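Local coordinates for protein proline dipeptidase (Streptococcus pneumoniae, PDB 3PN9) that probably belongs to a prolidase that hydrolyses dipeptides ending in proline, this chain corresponding to the N-terminal domain found in the creatinase and prolidase family, at residues L11-S16 and D125-R130; L19-V24 and T117-A122. All coordinates share one frame; numbering follows the deposited sequence.

Interaction 1. Residues L11-S16 and D125-R130; sequences LTYLES and DNLTPR
With CG anti to the backbone N (chi1 172°), the side chain of Y13 leaves helix 6-17 and reaches toward the start of helix 128-134, where R130 comes to meet it. The arginine chain also starts out anti but bends at its second torsion (chi2 72°), which lays its methylenes along the phenol. Ring and arginine chain run alongside one another in opposite senses. R130 CG sits over the centre of the Y13 ring, 3.6 Å from its centroid, in a CH-pi contact, and R130 CD comes within 3.4 Å of Y13 CD1. The guanidinium does not stack: its plane stands 84° from that of the ring, with Y13 CD1 at its edge. Its NH2 instead hydrogen-bonds to the side chain of Q9, one turn earlier on the tyrosine's helix. L127 adds an oblique apolar touch, its CD1 lying 4.1 Å from Y13 CE2.

The phenol oxygen meets the other segment through water. Water 1 lies 3.0 Å from Y13 OH. It donates to N126 O at 2.7 Å and accepts from R130 N, thereby bridging the tyrosine to N126 and to the first turn of helix 128-134. Water 2 also donates to N126 O, though its very short approach to Y13 OH is doubtful.

The turn itself is held by N126, whose OD1 accepts from T128 N (3.0 Å), the donor lying above the carbonyl plane; F104 N also donates to this oxygen. D80 of the second subunit accepts from N126 N. Direct CH-pi packing, supplemented by water bridges, thus joins the first and last helices at a capped strand-to-helix turn of an alpha/beta domain of the creatinase/prolidase N-terminal type.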
ATOM      1  N   LEU A  11      -1.217  -9.531  -3.134  1.00 14.34           N
ATOM      2  CA  LEU A  11      -1.225  -8.345  -4.075  1.00 14.77           C
ATOM      3  C   LEU A  11      -0.718  -7.101  -3.426  1.00 15.92           C
ATOM      4  O   LEU A  11      -0.043  -6.232  -4.062  1.00 15.45           O
ATOM      5  CB  LEU A  11      -2.674  -8.076  -4.663  1.00 13.93           C
ATOM      6  CG  LEU A  11      -3.228  -9.256  -5.499  1.00 15.16           C
ATOM      7  CD1 LEU A  11      -4.787  -9.055  -5.920  1.00 16.48           C
ATOM      8  CD2 LEU A  11      -2.403  -9.350  -6.782  1.00 16.37           C
ATOM      9  N   THR A  12      -1.139  -6.905  -2.179  1.00 14.98           N
ATOM     10  CA  THR A  12      -0.744  -5.678  -1.484  1.00 17.46           C
ATOM     11  C   THR A  12       0.767  -5.681  -1.315  1.00 17.39           C
ATOM     12  O   THR A  12       1.460  -4.634  -1.411  1.00 17.10           O
ATOM     13  CB  THR A  12      -1.482  -5.666  -0.060  1.00 16.86           C
ATOM     14  OG1 THR A  12      -2.903  -5.631  -0.322  1.00 20.57           O
ATOM     15  CG2 THR A  12      -1.127  -4.480   0.751  1.00 21.76           C
ATOM     16  N   TYR A  13       1.302  -6.845  -0.947  1.00 17.11           N
ATOM     17  CA  TYR A  13       2.747  -6.994  -0.722  1.00 16.76           C
ATOM     18  C   TYR A  13       3.569  -6.748  -2.037  1.00 17.49           C
ATOM     19  O   TYR A  13       4.625  -6.089  -1.996  1.00 18.32           O
ATOM     20  CB  TYR A  13       2.986  -8.439  -0.238  1.00 17.53           C
ATOM     21  CG  TYR A  13       4.431  -8.887  -0.118  1.00 20.33           C
ATOM     22  CD1 TYR A  13       5.139  -8.391   0.989  1.00 32.43           C
ATOM     23  CD2 TYR A  13       5.068  -9.771  -1.026  1.00 28.20           C
ATOM     24  CE1 TYR A  13       6.388  -8.704   1.231  1.00 35.32           C
ATOM     25  CE2 TYR A  13       6.458 -10.149  -0.764  1.00 30.33           C
ATOM     26  CZ  TYR A  13       7.070  -9.577   0.364  1.00 31.03           C
ATOM     27  OH  TYR A  13       8.374  -9.767   0.928  1.00 36.28           O
ATOM     28  N   LEU A  14       3.026  -7.207  -3.201  1.00 17.35           N
ATOM     29  CA  LEU A  14       3.725  -7.002  -4.467  1.00 16.49           C
ATOM     30  C   LEU A  14       3.846  -5.485  -4.684  1.00 17.65           C
ATOM     31  O   LEU A  14       4.900  -4.979  -5.124  1.00 17.71           O
ATOM     32  CB  LEU A  14       2.958  -7.646  -5.654  1.00 15.30           C
ATOM     33  CG  LEU A  14       2.844  -9.189  -5.516  1.00 19.97           C
ATOM     34  CD1 LEU A  14       2.028  -9.754  -6.721  1.00 18.65           C
ATOM     35  CD2 LEU A  14       4.263  -9.842  -5.500  1.00 16.92           C
ATOM     36  N   GLU A  15       2.771  -4.741  -4.396  1.00 17.19           N
ATOM     37  CA  GLU A  15       2.888  -3.308  -4.611  1.00 19.48           C
ATOM     38  C   GLU A  15       3.917  -2.660  -3.642  1.00 20.65           C
ATOM     39  O   GLU A  15       4.756  -1.851  -4.079  1.00 20.84           O
ATOM     40  CB  GLU A  15       1.506  -2.633  -4.473  1.00 19.81           C
ATOM     41  CG  GLU A  15       1.665  -1.085  -4.438  1.00 25.15           C
ATOM     42  CD  GLU A  15       0.316  -0.355  -4.460  1.00 34.82           C
ATOM     43  OE1 GLU A  15      -0.771  -0.988  -4.353  1.00 32.99           O
ATOM     44  OE2 GLU A  15       0.343   0.870  -4.569  1.00 41.42           O
ATOM     45  N   SER A  16       3.912  -3.004  -2.361  1.00 20.51           N
ATOM     46  CA  SER A  16       4.774  -2.236  -1.440  1.00 22.45           C
ATOM     47  C   SER A  16       6.240  -2.717  -1.636  1.00 23.69           C
ATOM     48  O   SER A  16       7.136  -1.962  -1.359  1.00 22.16           O
ATOM     49  CB  SER A  16       4.379  -2.419   0.029  1.00 24.38           C
ATOM     50  OG  SER A  16       4.361  -3.787   0.331  1.00 26.77           O
ATOM     51  N   ASP A 125      13.744 -12.034  -5.349  1.00 20.66           N
ATOM     52  CA  ASP A 125      13.725 -11.805  -3.882  1.00 19.68           C
ATOM     53  C   ASP A 125      13.105 -13.073  -3.223  1.00 18.80           C
ATOM     54  O   ASP A 125      12.471 -13.917  -3.898  1.00 16.47           O
ATOM     55  CB  ASP A 125      12.713 -10.685  -3.587  1.00 21.60           C
ATOM     56  CG  ASP A 125      13.285  -9.240  -3.753  1.00 32.33           C
ATOM     57  OD1 ASP A 125      14.277  -9.043  -4.481  1.00 35.26           O
ATOM     58  OD2 ASP A 125      12.603  -8.283  -3.219  1.00 35.93           O
ATOM     59  N   ASN A 126      13.167 -13.158  -1.904  1.00 16.86           N
ATOM     60  CA  ASN A 126      12.668 -14.336  -1.210  1.00 16.30           C
ATOM     61  C   ASN A 126      11.224 -14.024  -0.746  1.00 18.20           C
ATOM     62  O   ASN A 126      11.021 -13.111   0.064  1.00 18.78           O
ATOM     63  CB  ASN A 126      13.604 -14.577  -0.019  1.00 17.31           C
ATOM     64  CG  ASN A 126      13.263 -15.838   0.747  1.00 18.17           C
ATOM     65  OD1 ASN A 126      12.415 -16.597   0.342  1.00 14.32           O
ATOM     66  ND2 ASN A 126      13.940 -16.072   1.893  1.00 18.03           N
ATOM     67  N   LEU A 127      10.266 -14.884  -1.065  1.00 16.02           N
ATOM     68  CA  LEU A 127       8.873 -14.747  -0.654  1.00 15.43           C
ATOM     69  C   LEU A 127       8.625 -15.549   0.631  1.00 15.55           C
ATOM     70  O   LEU A 127       7.560 -15.382   1.230  1.00 14.56           O
ATOM     71  CB  LEU A 127       8.014 -15.498  -1.755  1.00 14.56           C
ATOM     72  CG  LEU A 127       6.446 -15.535  -1.653  1.00 19.16           C
ATOM     73  CD1 LEU A 127       5.950 -14.097  -1.681  1.00 16.82           C
ATOM     74  CD2 LEU A 127       5.882 -16.247  -2.918  1.00 17.30           C
ATOM     75  N   THR A 128       9.477 -16.525   0.999  1.00 14.36           N
ATOM     76  CA  THR A 128       9.128 -17.393   2.122  1.00 16.66           C
ATOM     77  C   THR A 128       8.751 -16.600   3.456  1.00 17.04           C
ATOM     78  O   THR A 128       7.769 -16.936   4.102  1.00 16.44           O
ATOM     79  CB  THR A 128      10.299 -18.416   2.352  1.00 17.31           C
ATOM     80  OG1 THR A 128      10.237 -19.324   1.204  1.00 20.49           O
ATOM     81  CG2 THR A 128      10.131 -19.274   3.677  1.00 16.96           C
ATOM     82  N   PRO A 129       9.571 -15.645   3.856  1.00 17.19           N
ATOM     83  CA  PRO A 129       9.283 -14.992   5.195  1.00 17.52           C
ATOM     84  C   PRO A 129       7.935 -14.317   5.104  1.00 16.74           C
ATOM     85  O   PRO A 129       7.194 -14.340   6.074  1.00 19.26           O
ATOM     86  CB  PRO A 129      10.378 -13.897   5.297  1.00 17.38           C
ATOM     87  CG  PRO A 129      11.692 -14.621   4.588  1.00 21.42           C
ATOM     88  CD  PRO A 129      10.903 -15.218   3.288  1.00 19.02           C
ATOM     89  N   ARG A 130       7.562 -13.738   3.950  1.00 17.37           N
ATOM     90  CA  ARG A 130       6.232 -13.103   3.889  1.00 16.36           C
ATOM     91  C   ARG A 130       5.119 -14.102   4.127  1.00 17.93           C
ATOM     92  O   ARG A 130       4.093 -13.783   4.788  1.00 18.15           O
ATOM     93  CB  ARG A 130       5.986 -12.306   2.560  1.00 18.09           C
ATOM     94  CG  ARG A 130       4.553 -11.716   2.520  1.00 18.60           C
ATOM     95  CD  ARG A 130       4.469 -10.483   3.588  1.00 24.86           C
ATOM     96  NE  ARG A 130       3.135  -9.893   3.603  1.00 24.69           N
ATOM     97  CZ  ARG A 130       2.079 -10.349   4.306  1.00 27.95           C
ATOM     98  NH1 ARG A 130       2.194 -11.413   5.087  1.00 24.38           N
ATOM     99  NH2 ARG A 130       0.897  -9.678   4.312  1.00 27.69           N
TER
HETATM  100  O   HOH W   1       9.286 -12.439   2.040  1.00 26.04           O
HETATM  101  O   HOH W   2       9.699 -10.805  -0.932  1.00 33.37           O

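Interaction 2. Residues L19-V24 and T117-A122; sequences LDVAVV and TVFETA
F119 turns the outer end of its ring toward strand 21-24, and the valines V21 and V23 receive it with one methyl each. Both methyls approach the ring obliquely. V21 crosses the phenylalanine at a slant, its CG1 4.1 Å from F119 CZ and about as far from CE1. V23 comes from the direction opposite to the aromatic side chain and brings CG2 to 3.9 Å from F119 CE2. The two valines are alternate residues of the strand, whose side chains emerge on the same face of the sheet, and their methyls lie on one side of the ring plane.

The first torsions explain which methyls are used. V21 places CG1 between its backbone N and carbonyl carbon (chi1 61°), aiming it at the ring, whereas V23 offers the methyl that lies beside its backbone N. F119 has CG anti to its carbonyl carbon (chi1 -51°), which sets the ring beside its own backbone N and directs it toward the strand.

Across the ring plane from the valines, V118 CG1 of the same segment sits 3.6 Å above the other face, over its centre, so the ring is sandwiched between strand 21-24 and its own neighbour. F97 meets F119 edge-to-face, and L92 touches it as well, so that the contact is apolar and buried. F119 is the first residue to leave helical geometry after helix 109-118, and it opens a type I turn to A122; the closing bond from A122 N to F119 O is weak at 3.5 Å. On the strand side, V21 and V23 are backbone-bonded to A101 of the parallel strand 99-102. The phenylalanine thus plugs the helix-to-strand turn into the sheet core within the beta-alpha-beta crossover formed by strand 99-102, helix 109-118 and strand 123-126.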
ATOM      1  N   LEU A  19       7.290  -5.542  -6.630  1.00 19.28           N
ATOM      2  CA  LEU A  19       7.501  -6.816  -7.292  1.00 18.31           C
ATOM      3  C   LEU A  19       6.551  -6.884  -8.461  1.00 18.21           C
ATOM      4  O   LEU A  19       5.389  -6.505  -8.298  1.00 18.48           O
ATOM      5  CB  LEU A  19       7.187  -7.977  -6.254  1.00 18.73           C
ATOM      6  CG  LEU A  19       8.260  -8.174  -5.166  1.00 18.69           C
ATOM      7  CD1 LEU A  19       7.806  -9.058  -4.021  1.00 18.09           C
ATOM      8  CD2 LEU A  19       9.546  -8.846  -5.812  1.00 18.54           C
ATOM      9  N   ASP A  20       6.959  -7.509  -9.574  1.00 17.38           N
ATOM     10  CA  ASP A  20       6.022  -7.730 -10.705  1.00 18.53           C
ATOM     11  C   ASP A  20       5.242  -9.069 -10.538  1.00 16.61           C
ATOM     12  O   ASP A  20       4.090  -9.179 -11.025  1.00 16.37           O
ATOM     13  CB  ASP A  20       6.855  -7.745 -12.014  1.00 17.61           C
ATOM     14  CG  ASP A  20       7.613  -6.448 -12.164  1.00 21.69           C
ATOM     15  OD1 ASP A  20       6.896  -5.463 -12.270  1.00 24.36           O
ATOM     16  OD2 ASP A  20       8.842  -6.370 -11.990  1.00 22.71           O
ATOM     17  N   VAL A  21       5.832 -10.061  -9.826  1.00 17.80           N
ATOM     18  CA  VAL A  21       5.112 -11.269  -9.656  1.00 15.99           C
ATOM     19  C   VAL A  21       5.708 -12.075  -8.504  1.00 16.61           C
ATOM     20  O   VAL A  21       6.884 -11.979  -8.145  1.00 17.30           O
ATOM     21  CB  VAL A  21       5.175 -12.116 -11.039  1.00 16.26           C
ATOM     22  CG1 VAL A  21       6.633 -12.429 -11.331  1.00 12.75           C
ATOM     23  CG2 VAL A  21       4.436 -13.476 -10.924  1.00 12.95           C
ATOM     24  N   ALA A  22       4.847 -12.856  -7.893  1.00 16.46           N
ATOM     25  CA  ALA A  22       5.343 -13.847  -6.897  1.00 17.44           C
ATOM     26  C   ALA A  22       5.084 -15.249  -7.478  1.00 15.55           C
ATOM     27  O   ALA A  22       3.954 -15.571  -7.856  1.00 15.56           O
ATOM     28  CB  ALA A  22       4.532 -13.740  -5.578  1.00 15.41           C
ATOM     29  N   VAL A  23       6.068 -16.113  -7.331  1.00 16.30           N
ATOM     30  CA  VAL A  23       5.986 -17.409  -7.893  1.00 14.49           C
ATOM     31  C   VAL A  23       5.983 -18.372  -6.704  1.00 13.80           C
ATOM     32  O   VAL A  23       6.994 -18.556  -6.015  1.00 17.02           O
ATOM     33  CB  VAL A  23       7.241 -17.774  -8.813  1.00 14.99           C
ATOM     34  CG1 VAL A  23       7.006 -19.199  -9.413  1.00 16.56           C
ATOM     35  CG2 VAL A  23       7.398 -16.669  -9.904  1.00 13.52           C
ATOM     36  N   VAL A  24       4.887 -19.099  -6.572  1.00 12.43           N
ATOM     37  CA  VAL A  24       4.740 -20.039  -5.491  1.00 13.49           C
ATOM     38  C   VAL A  24       4.931 -21.427  -6.072  1.00 15.70           C
ATOM     39  O   VAL A  24       4.189 -21.814  -7.024  1.00 15.62           O
ATOM     40  CB  VAL A  24       3.287 -19.948  -4.904  1.00 14.12           C
ATOM     41  CG1 VAL A  24       3.160 -20.802  -3.667  1.00 15.58           C
ATOM     42  CG2 VAL A  24       3.033 -18.437  -4.475  1.00 17.59           C
ATOM     43  N   THR A 117      14.683 -18.793 -17.375  1.00 22.61           N
ATOM     44  CA  THR A 117      14.429 -18.652 -18.822  1.00 25.44           C
ATOM     45  C   THR A 117      13.083 -17.975 -19.030  1.00 26.18           C
ATOM     46  O   THR A 117      12.833 -17.396 -20.077  1.00 26.12           O
ATOM     47  CB  THR A 117      14.368 -19.968 -19.599  1.00 25.05           C
ATOM     48  OG1 THR A 117      13.213 -20.677 -19.203  1.00 32.08           O
ATOM     49  CG2 THR A 117      15.543 -20.846 -19.249  1.00 23.14           C
ATOM     50  N   VAL A 118      12.193 -18.074 -18.040  1.00 23.62           N
ATOM     51  CA  VAL A 118      10.900 -17.423 -18.217  1.00 22.46           C
ATOM     52  C   VAL A 118      11.138 -15.938 -17.932  1.00 23.38           C
ATOM     53  O   VAL A 118      10.588 -15.117 -18.654  1.00 24.37           O
ATOM     54  CB  VAL A 118       9.853 -17.947 -17.213  1.00 21.32           C
ATOM     55  CG1 VAL A 118       8.556 -17.053 -17.158  1.00 22.05           C
ATOM     56  CG2 VAL A 118       9.580 -19.458 -17.334  1.00 17.98           C
ATOM     57  N   PHE A 119      11.866 -15.595 -16.839  1.00 21.39           N
ATOM     58  CA  PHE A 119      12.125 -14.209 -16.462  1.00 20.35           C
ATOM     59  C   PHE A 119      13.609 -13.899 -16.641  1.00 23.31           C
ATOM     60  O   PHE A 119      14.405 -13.938 -15.691  1.00 23.39           O
ATOM     61  CB  PHE A 119      11.719 -13.972 -14.929  1.00 19.11           C
ATOM     62  CG  PHE A 119      10.324 -14.444 -14.614  1.00 14.48           C
ATOM     63  CD1 PHE A 119       9.236 -13.793 -15.176  1.00 18.66           C
ATOM     64  CD2 PHE A 119      10.108 -15.535 -13.756  1.00 16.05           C
ATOM     65  CE1 PHE A 119       7.946 -14.151 -14.861  1.00 18.67           C
ATOM     66  CE2 PHE A 119       8.843 -15.915 -13.484  1.00 15.50           C
ATOM     67  CZ  PHE A 119       7.731 -15.249 -14.027  1.00 16.67           C
ATOM     68  N   GLU A 120      14.016 -13.585 -17.854  1.00 26.32           N
ATOM     69  CA  GLU A 120      15.437 -13.537 -18.235  1.00 29.74           C
ATOM     70  C   GLU A 120      16.200 -12.413 -17.660  1.00 30.87           C
ATOM     71  O   GLU A 120      17.401 -12.533 -17.534  1.00 31.04           O
ATOM     72  CB  GLU A 120      15.569 -13.421 -19.781  1.00 30.85           C
ATOM     73  CG  GLU A 120      14.984 -14.688 -20.391  1.00 36.62           C
ATOM     74  CD  GLU A 120      15.082 -14.694 -21.954  1.00 48.35           C
ATOM     75  OE1 GLU A 120      14.058 -14.643 -22.639  1.00 51.11           O
ATOM     76  OE2 GLU A 120      16.192 -14.710 -22.472  1.00 51.77           O
ATOM     77  N   THR A 121      15.570 -11.289 -17.325  1.00 30.45           N
ATOM     78  CA  THR A 121      16.397 -10.251 -16.678  1.00 31.72           C
ATOM     79  C   THR A 121      15.866  -9.849 -15.280  1.00 31.88           C
ATOM     80  O   THR A 121      16.134  -8.738 -14.874  1.00 32.45           O
ATOM     81  CB  THR A 121      16.445  -8.954 -17.566  1.00 32.09           C
ATOM     82  OG1 THR A 121      15.105  -8.672 -18.025  1.00 34.44           O
ATOM     83  CG2 THR A 121      17.323  -9.253 -18.889  1.00 35.23           C
ATOM     84  N   ALA A 122      15.140 -10.718 -14.574  1.00 28.83           N
ATOM     85  CA  ALA A 122      14.597 -10.336 -13.227  1.00 27.90           C
ATOM     86  C   ALA A 122      15.646 -10.482 -12.115  1.00 26.40           C
ATOM     87  O   ALA A 122      16.502 -11.355 -12.195  1.00 28.04           O
ATOM     88  CB  ALA A 122      13.398 -11.203 -12.891  1.00 23.85           C
TER

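Overall arrangement
Interactions 1 and 2, with centres about 13 Å apart, serve opposite faces of one mixed sheet. V21 and V23 face F119, while A22, between them, turns to helix 6-17 and to L127, whose CD2 lies 3.9 Å from A22 CB. Residue L19 joins the two directly: its N probably hydrogen-bonds to L14 O at 2.9 Å, and its CD1 packs 3.7 Å from Y13 CE2. Along the chain, interaction 2 is nested within the loop that interaction 1 closes. Together they pack helices on both sides of the sheet; as in related prolidases, the metal site would probably lie in a separate C-terminal domain.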